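PDB 5EDF: FrpC operon protein from Neisseria meningitidis, which is of incompletely known function but binds the RTX protein FrpC, is regulated by iron and is thought to take part in adhesion. Local coordinates for residues I63-K68 with D99-R104; W74-Y79 with H212-Q217. All blocks are in the same frame, centred on the assembly; numbering follows the deposited sequence.

Contact 1. Residues I63-K68 with D99-R104; sequences ISVYYK and DDIVIR
With chi1 at -57° S64 sets OG beside its own backbone N, D100 likewise its carboxylate, on the same face of the sheet, and S64 OG donates to D100 OD1 at 2.8 Å, nearly in line with the C-O bond. R37 forms a salt bridge to the same oxygen. On the other face I63 holds CG1 between its backbone N and carbonyl carbon (chi1 67°), which lays it against I101 CB at 3.7 Å, while V65 CG2 meets I101 CD1 at 3.9 Å. D99, on this face too, brings its carboxylate to the Y67 ring, OD2 lying 3.3 Å from CD2, with the ring and carboxylate planes 19° apart. The carboxylate is held by F196 N, I197 N and Y211 OH, and Y67 OH by E199 and R198 N. Two backbone pairs, I63 with I101 and V65 with D99, bond in both directions; D99 N reaches V65 O at 2.8 Å. Helix 205-224 covers the I63, V65 and I101 face through L218, F222, Y211 and V215. This is a twisted antiparallel pairing over I63-V65 and D99-I101, without a bulge, S64 with D100 being its non-hydrogen-bonded pair, between neighbouring strands of the large sheet of the FrpD fold.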
ATOM      1  N   ILE A  63      -3.708   6.958   3.014  1.00  9.68           N
ATOM      2  CA  ILE A  63      -2.405   7.616   2.912  1.00 10.48           C
ATOM      3  C   ILE A  63      -1.844   7.443   1.514  1.00  9.66           C
ATOM      4  O   ILE A  63      -2.276   6.537   0.776  1.00 10.57           O
ATOM      5  CB  ILE A  63      -1.407   7.112   3.982  1.00 10.16           C
ATOM      6  CG1 ILE A  63      -1.011   5.649   3.785  1.00 10.99           C
ATOM      7  CG2 ILE A  63      -1.948   7.379   5.390  1.00 11.75           C
ATOM      8  CD1 ILE A  63       0.244   5.240   4.613  1.00 12.40           C
ATOM      9  N   SER A  64      -0.894   8.284   1.145  1.00  9.86           N
ATOM     10  CA  SER A  64      -0.268   8.215  -0.163  1.00 10.21           C
ATOM     11  C   SER A  64       1.230   8.265   0.045  1.00 10.85           C
ATOM     12  O   SER A  64       1.739   9.096   0.776  1.00 11.76           O
ATOM     13  CB  SER A  64      -0.785   9.348  -1.075  1.00 10.46           C
ATOM     14  OG  SER A  64      -2.194   9.352  -1.230  1.00 12.05           O
ATOM     15  N   VAL A  65       1.936   7.335  -0.589  1.00 10.96           N
ATOM     16  CA  VAL A  65       3.390   7.258  -0.503  1.00 11.51           C
ATOM     17  C   VAL A  65       4.054   7.289  -1.868  1.00 10.43           C
ATOM     18  O   VAL A  65       3.598   6.645  -2.823  1.00 11.44           O
ATOM     19  CB  VAL A  65       3.859   6.015   0.248  1.00 12.35           C
ATOM     20  CG1 VAL A  65       3.428   6.031   1.735  1.00 14.24           C
ATOM     21  CG2 VAL A  65       3.325   4.724  -0.413  1.00 13.97           C
ATOM     22  N   TYR A  66       5.121   8.058  -1.960  1.00 11.67           N
ATOM     23  CA  TYR A  66       5.985   8.022  -3.118  1.00 13.49           C
ATOM     24  C   TYR A  66       6.948   6.859  -2.955  1.00 13.36           C
ATOM     25  O   TYR A  66       7.554   6.688  -1.885  1.00 14.68           O
ATOM     26  CB  TYR A  66       6.764   9.342  -3.243  1.00 14.12           C
ATOM     27  CG  TYR A  66       7.844   9.388  -4.304  1.00 13.53           C
ATOM     28  CD1 TYR A  66       7.536   9.303  -5.645  1.00 14.89           C
ATOM     29  CD2 TYR A  66       9.158   9.522  -3.955  1.00 13.64           C
ATOM     30  CE1 TYR A  66       8.509   9.358  -6.612  1.00 16.25           C
ATOM     31  CE2 TYR A  66      10.131   9.609  -4.925  1.00 15.46           C
ATOM     32  CZ  TYR A  66       9.800   9.501  -6.241  1.00 15.22           C
ATOM     33  OH  TYR A  66      10.794   9.575  -7.231  1.00 19.40           O
ATOM     34  N   TYR A  67       7.084   6.049  -3.997  1.00 14.23           N
ATOM     35  CA  TYR A  67       8.036   4.930  -3.945  1.00 14.33           C
ATOM     36  C   TYR A  67       9.178   5.229  -4.877  1.00 16.31           C
ATOM     37  O   TYR A  67       8.996   5.760  -5.969  1.00 16.87           O
ATOM     38  CB  TYR A  67       7.370   3.580  -4.222  1.00 13.63           C
ATOM     39  CG  TYR A  67       6.900   3.346  -5.659  1.00 12.56           C
ATOM     40  CD1 TYR A  67       7.751   2.848  -6.616  1.00 15.65           C
ATOM     41  CD2 TYR A  67       5.605   3.667  -6.043  1.00 11.78           C
ATOM     42  CE1 TYR A  67       7.322   2.651  -7.917  1.00 17.04           C
ATOM     43  CE2 TYR A  67       5.161   3.458  -7.315  1.00 13.43           C
ATOM     44  CZ  TYR A  67       6.013   2.943  -8.263  1.00 15.23           C
ATOM     45  OH  TYR A  67       5.537   2.747  -9.548  1.00 16.64           O
ATOM     46  N   LYS A  68      10.381   4.925  -4.381  1.00 15.55           N
ATOM     47  CA  LYS A  68      11.618   5.321  -5.041  1.00 21.89           C
ATOM     48  C   LYS A  68      12.674   4.226  -5.009  1.00 20.09           C
ATOM     49  O   LYS A  68      12.898   3.596  -3.978  1.00 19.71           O
ATOM     50  CB  LYS A  68      12.147   6.566  -4.312  1.00 25.82           C
ATOM     51  CG  LYS A  68      13.362   7.193  -4.884  1.00 29.13           C
ATOM     52  CD  LYS A  68      13.767   8.423  -4.105  1.00 26.35           C
ATOM     53  CE  LYS A  68      14.456   8.131  -2.781  1.00 25.69           C
ATOM     54  NZ  LYS A  68      15.013   9.376  -2.156  1.00 27.23           N
ATOM     55  N   ASP A  99       1.623   5.574  -4.515  1.00 11.00           N
ATOM     56  CA  ASP A  99       0.669   4.522  -4.186  1.00 11.03           C
ATOM     57  C   ASP A  99      -0.255   4.969  -3.054  1.00 11.04           C
ATOM     58  O   ASP A  99       0.160   5.708  -2.154  1.00 12.15           O
ATOM     59  CB  ASP A  99       1.418   3.255  -3.753  1.00 11.09           C
ATOM     60  CG  ASP A  99       2.263   2.655  -4.830  1.00 11.69           C
ATOM     61  OD1 ASP A  99       1.931   2.768  -6.020  1.00 13.88           O
ATOM     62  OD2 ASP A  99       3.293   2.006  -4.475  1.00 12.27           O
ATOM     63  N   ASP A 100      -1.496   4.497  -3.082  1.00 10.05           N
ATOM     64  CA  ASP A 100      -2.473   4.741  -2.030  1.00 10.41           C
ATOM     65  C   ASP A 100      -2.606   3.534  -1.148  1.00 10.86           C
ATOM     66  O   ASP A 100      -2.675   2.398  -1.647  1.00 11.57           O
ATOM     67  CB  ASP A 100      -3.820   5.075  -2.641  1.00 10.18           C
ATOM     68  CG  ASP A 100      -3.800   6.405  -3.347  1.00 12.59           C
ATOM     69  OD1 ASP A 100      -3.574   7.415  -2.679  1.00 12.59           O
ATOM     70  OD2 ASP A 100      -4.040   6.397  -4.570  1.00 14.84           O
ATOM     71  N   ILE A 101      -2.648   3.737   0.152  1.00 10.25           N
ATOM     72  CA  ILE A 101      -2.779   2.652   1.113  1.00  9.46           C
ATOM     73  C   ILE A 101      -3.989   2.929   1.980  1.00 10.47           C
ATOM     74  O   ILE A 101      -4.065   3.987   2.617  1.00 10.90           O
ATOM     75  CB  ILE A 101      -1.485   2.482   1.961  1.00 10.39           C
ATOM     76  CG1 ILE A 101      -0.280   2.183   1.050  1.00 12.13           C
ATOM     77  CG2 ILE A 101      -1.726   1.399   3.025  1.00 11.81           C
ATOM     78  CD1 ILE A 101       1.054   2.328   1.728  1.00 13.82           C
ATOM     79  N   VAL A 102      -4.966   2.025   1.957  1.00 10.00           N
ATOM     80  CA  VAL A 102      -6.237   2.231   2.645  1.00 10.11           C
ATOM     81  C   VAL A 102      -6.219   1.467   3.957  1.00 10.67           C
ATOM     82  O   VAL A 102      -6.059   0.245   3.982  1.00 10.45           O
ATOM     83  CB  VAL A 102      -7.417   1.864   1.761  1.00 10.92           C
ATOM     84  CG1 VAL A 102      -8.742   2.024   2.531  1.00 13.58           C
ATOM     85  CG2 VAL A 102      -7.443   2.705   0.500  1.00 13.80           C
ATOM     86  N   ILE A 103      -6.437   2.201   5.044  1.00 11.29           N
ATOM     87  CA  ILE A 103      -6.380   1.688   6.408  1.00 10.82           C
ATOM     88  C   ILE A 103      -7.763   1.765   7.027  1.00 12.35           C
ATOM     89  O   ILE A 103      -8.380   2.840   7.037  1.00 12.52           O
ATOM     90  CB  ILE A 103      -5.401   2.495   7.263  1.00 10.68           C
ATOM     91  CG1 ILE A 103      -4.024   2.518   6.635  1.00 12.56           C
ATOM     92  CG2 ILE A 103      -5.340   1.926   8.703  1.00 13.86           C
ATOM     93  CD1 ILE A 103      -3.046   3.520   7.257  1.00 13.89           C
ATOM     94  N   ARG A 104      -8.233   0.647   7.571  1.00 11.55           N
ATOM     95  CA  ARG A 104      -9.505   0.558   8.308  1.00 13.04           C
ATOM     96  C   ARG A 104      -9.273  -0.216   9.576  0.50  8.92           C
ATOM     97  O   ARG A 104      -8.287  -0.930   9.704  0.50  8.77           O
ATOM     98  CB  ARG A 104     -10.589  -0.171   7.506  1.00 14.53           C
ATOM     99  CG  ARG A 104     -10.917   0.518   6.235  1.00 15.57           C
ATOM    100  CD  ARG A 104     -12.040  -0.209   5.501  1.00 24.45           C
ATOM    101  NE  ARG A 104     -13.282   0.086   6.181  1.00 29.96           N
ATOM    102  CZ  ARG A 104     -14.236   0.925   5.756  1.00 24.80           C
ATOM    103  NH1 ARG A 104     -14.174   1.524   4.581  0.50 18.50           N
ATOM    104  NH2 ARG A 104     -15.279   1.127   6.523  0.50 19.39           N
TER

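Contact 2. Residues W74-Y79 with H212-Q217; sequences WVLEPY and HQQVEQ
The carbonyl oxygen of W74 takes the shortest polar bond here, from Q214 NE2 at 2.8 Å. This bond is bent, with an N-H...O angle of 145°, and W74 O stands 20° out of the Q214 amide plane. Q214 CG lies beside its own backbone N and the chain runs extended beyond it, carrying the amide from the helix across to the strand. The other end of the amide is used as well: OE1 accepts from a water 3.0 Å away, and that water in turn accepts from L76 N at 3.0 Å. One glutamine therefore serves a carbonyl directly and an N-H through water, two residues apart on the strand, and the two bonds together fix which way round its amide is turned. OE1 also rests on L76 CG at 3.5 Å, so the leucine lies against the polar end of the glutamine. L76 points toward the helix and crosses Q214 and V215 obliquely; its CD1 touches V215 CG2 at 4.0 Å and, at a similar distance, Q214 CB. The W74 indole takes no part in the contact with Q214 and V215; its NE1 bonds E207, earlier on the same helix, and its ring meets F196 edge-to-face and packs against Y67. Strand 73-77 is the outermost strand at one end of the large antiparallel sheet, paired with 61-70. The axis of segment 212-217, part of helix 205-224, passes that of strand segment 74-77 at 31°, 8.9 Å away at the closest approach, while V215 packs on V191 and Y193 of strand 189-193 and H212 reaches strand 178-186.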
ATOM      1  N   TRP A  74      13.867  -0.510  -2.723  1.00 19.40           N
ATOM      2  CA  TRP A  74      12.875   0.542  -2.900  1.00 19.12           C
ATOM      3  C   TRP A  74      12.559   1.113  -1.522  1.00 18.78           C
ATOM      4  O   TRP A  74      12.593   0.385  -0.518  1.00 19.77           O
ATOM      5  CB  TRP A  74      11.581  -0.015  -3.463  1.00 17.75           C
ATOM      6  CG  TRP A  74      11.666  -0.598  -4.851  1.00 18.62           C
ATOM      7  CD1 TRP A  74      11.895  -1.898  -5.191  1.00 20.52           C
ATOM      8  CD2 TRP A  74      11.442   0.104  -6.078  1.00 17.98           C
ATOM      9  NE1 TRP A  74      11.851  -2.045  -6.559  1.00 21.18           N
ATOM     10  CE2 TRP A  74      11.586  -0.833  -7.129  1.00 19.35           C
ATOM     11  CE3 TRP A  74      11.141   1.428  -6.399  1.00 20.08           C
ATOM     12  CZ2 TRP A  74      11.431  -0.480  -8.471  1.00 21.63           C
ATOM     13  CZ3 TRP A  74      10.996   1.767  -7.718  1.00 19.61           C
ATOM     14  CH2 TRP A  74      11.129   0.819  -8.743  1.00 20.90           C
ATOM     15  N   VAL A  75      12.218   2.398  -1.467  1.00 17.38           N
ATOM     16  CA  VAL A  75      11.777   3.035  -0.228  1.00 16.50           C
ATOM     17  C   VAL A  75      10.497   3.807  -0.453  1.00 14.97           C
ATOM     18  O   VAL A  75      10.188   4.165  -1.589  1.00 16.83           O
ATOM     19  CB  VAL A  75      12.854   3.966   0.399  1.00 17.76           C
ATOM     20  CG1 VAL A  75      14.080   3.160   0.740  1.00 20.36           C
ATOM     21  CG2 VAL A  75      13.164   5.136  -0.527  1.00 19.30           C
ATOM     22  N   LEU A  76       9.772   4.050   0.633  1.00 14.08           N
ATOM     23  CA  LEU A  76       8.540   4.831   0.631  1.00 13.88           C
ATOM     24  C   LEU A  76       8.776   6.153   1.317  1.00 13.92           C
ATOM     25  O   LEU A  76       9.413   6.215   2.378  1.00 15.88           O
ATOM     26  CB  LEU A  76       7.418   4.108   1.377  1.00 12.86           C
ATOM     27  CG  LEU A  76       7.162   2.673   0.958  1.00 14.41           C
ATOM     28  CD1 LEU A  76       6.059   2.072   1.839  1.00 15.12           C
ATOM     29  CD2 LEU A  76       6.893   2.518  -0.550  1.00 16.27           C
ATOM     30  N   GLU A  77       8.184   7.200   0.753  1.00 12.99           N
ATOM     31  CA  GLU A  77       8.347   8.550   1.297  1.00 13.40           C
ATOM     32  C   GLU A  77       7.034   9.287   1.403  1.00 12.65           C
ATOM     33  O   GLU A  77       6.200   9.168   0.518  1.00 12.11           O
ATOM     34  CB  GLU A  77       9.276   9.385   0.404  1.00 14.11           C
ATOM     35  CG  GLU A  77      10.656   8.807   0.300  1.00 16.41           C
ATOM     36  CD  GLU A  77      11.639   9.632  -0.503  1.00 20.14           C
ATOM     37  OE1 GLU A  77      11.231  10.522  -1.274  1.00 18.30           O
ATOM     38  OE2 GLU A  77      12.859   9.370  -0.362  1.00 23.77           O
ATOM     39  N   PRO A  78       6.894  10.157   2.423  1.00 11.32           N
ATOM     40  CA  PRO A  78       5.830  11.161   2.408  1.00 10.34           C
ATOM     41  C   PRO A  78       6.208  12.275   1.460  1.00 11.35           C
ATOM     42  O   PRO A  78       7.326  12.324   0.943  1.00 12.77           O
ATOM     43  CB  PRO A  78       5.851  11.672   3.839  1.00 12.27           C
ATOM     44  CG  PRO A  78       7.291  11.589   4.228  1.00 12.26           C
ATOM     45  CD  PRO A  78       7.809  10.382   3.552  1.00 13.25           C
ATOM     46  N   TYR A  79       5.272  13.204   1.254  1.00 11.39           N
ATOM     47  CA  TYR A  79       5.566  14.404   0.485  1.00 12.24           C
ATOM     48  C   TYR A  79       6.724  15.165   1.095  1.00 12.08           C
ATOM     49  O   TYR A  79       6.726  15.466   2.315  1.00 13.30           O
ATOM     50  CB  TYR A  79       4.307  15.278   0.443  1.00 11.56           C
ATOM     51  CG  TYR A  79       4.366  16.573  -0.334  1.00 11.91           C
ATOM     52  CD1 TYR A  79       3.679  16.712  -1.531  1.00 13.76           C
ATOM     53  CD2 TYR A  79       5.078  17.672   0.145  1.00 12.89           C
ATOM     54  CE1 TYR A  79       3.685  17.905  -2.230  1.00 14.17           C
ATOM     55  CE2 TYR A  79       5.083  18.890  -0.548  1.00 14.23           C
ATOM     56  CZ  TYR A  79       4.389  19.000  -1.738  1.00 14.70           C
ATOM     57  OH  TYR A  79       4.360  20.192  -2.483  1.00 16.59           O
ATOM     58  N   HIS A 212       6.041  -4.535   1.487  1.00 10.64           N
ATOM     59  CA  HIS A 212       5.092  -4.794   2.549  1.00 11.27           C
ATOM     60  C   HIS A 212       5.692  -4.653   3.929  1.00 13.74           C
ATOM     61  O   HIS A 212       5.035  -4.122   4.827  1.00 12.63           O
ATOM     62  CB  HIS A 212       4.392  -6.140   2.393  1.00 11.06           C
ATOM     63  CG  HIS A 212       3.270  -6.274   3.342  1.00 10.42           C
ATOM     64  ND1 HIS A 212       2.212  -5.379   3.341  1.00 11.62           N
ATOM     65  CD2 HIS A 212       3.047  -7.125   4.365  1.00 11.50           C
ATOM     66  CE1 HIS A 212       1.413  -5.662   4.343  1.00 11.75           C
ATOM     67  NE2 HIS A 212       1.884  -6.731   4.976  1.00 11.39           N
ATOM     68  N   GLN A 213       6.945  -5.062   4.105  1.00 12.12           N
ATOM     69  CA  GLN A 213       7.603  -4.880   5.386  1.00 11.70           C
ATOM     70  C   GLN A 213       7.680  -3.393   5.729  1.00 12.65           C
ATOM     71  O   GLN A 213       7.520  -3.001   6.891  1.00 14.38           O
ATOM     72  CB  GLN A 213       9.009  -5.507   5.370  1.00 14.01           C
ATOM     73  CG  GLN A 213       8.988  -7.007   5.339  1.00 16.25           C
ATOM     74  CD  GLN A 213      10.360  -7.641   5.101  1.00 19.31           C
ATOM     75  OE1 GLN A 213      11.251  -7.039   4.513  1.00 22.18           O
ATOM     76  NE2 GLN A 213      10.496  -8.877   5.507  1.00 21.88           N
ATOM     77  N   GLN A 214       7.948  -2.547   4.733  1.00 13.00           N
ATOM     78  CA  GLN A 214       7.968  -1.110   4.961  1.00 14.27           C
ATOM     79  C   GLN A 214       6.582  -0.581   5.352  1.00 12.74           C
ATOM     80  O   GLN A 214       6.466   0.239   6.230  1.00 13.07           O
ATOM     81  CB  GLN A 214       8.515  -0.383   3.736  1.00 14.78           C
ATOM     82  CG  GLN A 214       9.996  -0.717   3.486  1.00 16.94           C
ATOM     83  CD  GLN A 214      10.424  -0.348   2.090  1.00 21.26           C
ATOM     84  OE1 GLN A 214       9.878   0.577   1.491  1.00 29.13           O
ATOM     85  NE2 GLN A 214      11.389  -1.072   1.552  1.00 25.90           N
ATOM     86  N   VAL A 215       5.528  -1.111   4.729  1.00 11.64           N
ATOM     87  CA  VAL A 215       4.157  -0.713   5.052  1.00 11.04           C
ATOM     88  C   VAL A 215       3.826  -1.127   6.486  1.00 12.74           C
ATOM     89  O   VAL A 215       3.238  -0.343   7.226  1.00 12.06           O
ATOM     90  CB  VAL A 215       3.153  -1.294   4.064  1.00  9.69           C
ATOM     91  CG1 VAL A 215       1.742  -1.022   4.539  1.00 11.71           C
ATOM     92  CG2 VAL A 215       3.380  -0.708   2.698  1.00 11.47           C
ATOM     93  N   GLU A 216       4.207  -2.331   6.896  1.00 11.70           N
ATOM     94  CA  GLU A 216       3.926  -2.807   8.252  1.00 12.76           C
ATOM     95  C   GLU A 216       4.611  -1.890   9.266  1.00 13.42           C
ATOM     96  O   GLU A 216       4.003  -1.479  10.240  1.00 14.44           O
ATOM     97  CB  GLU A 216       4.460  -4.226   8.428  1.00 14.86           C
ATOM     98  CG  GLU A 216       3.758  -5.258   7.630  1.00 18.85           C
ATOM     99  CD  GLU A 216       4.296  -6.646   7.869  1.00 24.55           C
ATOM    100  OE1 GLU A 216       5.441  -6.961   7.450  1.00 23.62           O
ATOM    101  OE2 GLU A 216       3.534  -7.425   8.467  1.00 24.90           O
ATOM    102  N   GLN A 217       5.870  -1.548   9.030  1.00 13.29           N
ATOM    103  CA  GLN A 217       6.600  -0.660   9.928  1.00 15.78           C
ATOM    104  C   GLN A 217       5.927   0.721   9.987  1.00 14.79           C
ATOM    105  O   GLN A 217       5.779   1.324  11.073  1.00 14.12           O
ATOM    106  CB  GLN A 217       8.068  -0.575   9.498  1.00 17.63           C
ATOM    107  CG  GLN A 217       8.965   0.305  10.349  1.00 25.48           C
ATOM    108  CD  GLN A 217      10.342   0.460   9.707  1.00 37.24           C
ATOM    109  OE1 GLN A 217      10.479   1.026   8.610  1.00 40.64           O
ATOM    110  NE2 GLN A 217      11.358  -0.073  10.369  1.00 39.08           N
TER
HETATM  111  O   HOH W   1      10.460   2.871   3.269  1.00 22.60           O

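Overall arrangement
Contacts 1 and 2 lie about 8 Å apart, centre to centre, and share one sheet: strand 61-70 pairs with 98-105 on one flank and with 73-77 on the other. Across the second flank Y66 O and E77 N are 2.8 Å apart, a probable hydrogen bond, and K68 NZ makes a salt bridge to E77 OE2 at 2.8 Å. The rings of Y67 and W74 meet too, Y67 CD1 lying 3.6 Å from W74 CZ3. Helix 205-224 links both contacts, V215 touching I101 of contact 1 as well as L76 of contact 2. A bound sodium ion lies about 11 Å from the S64 side chain.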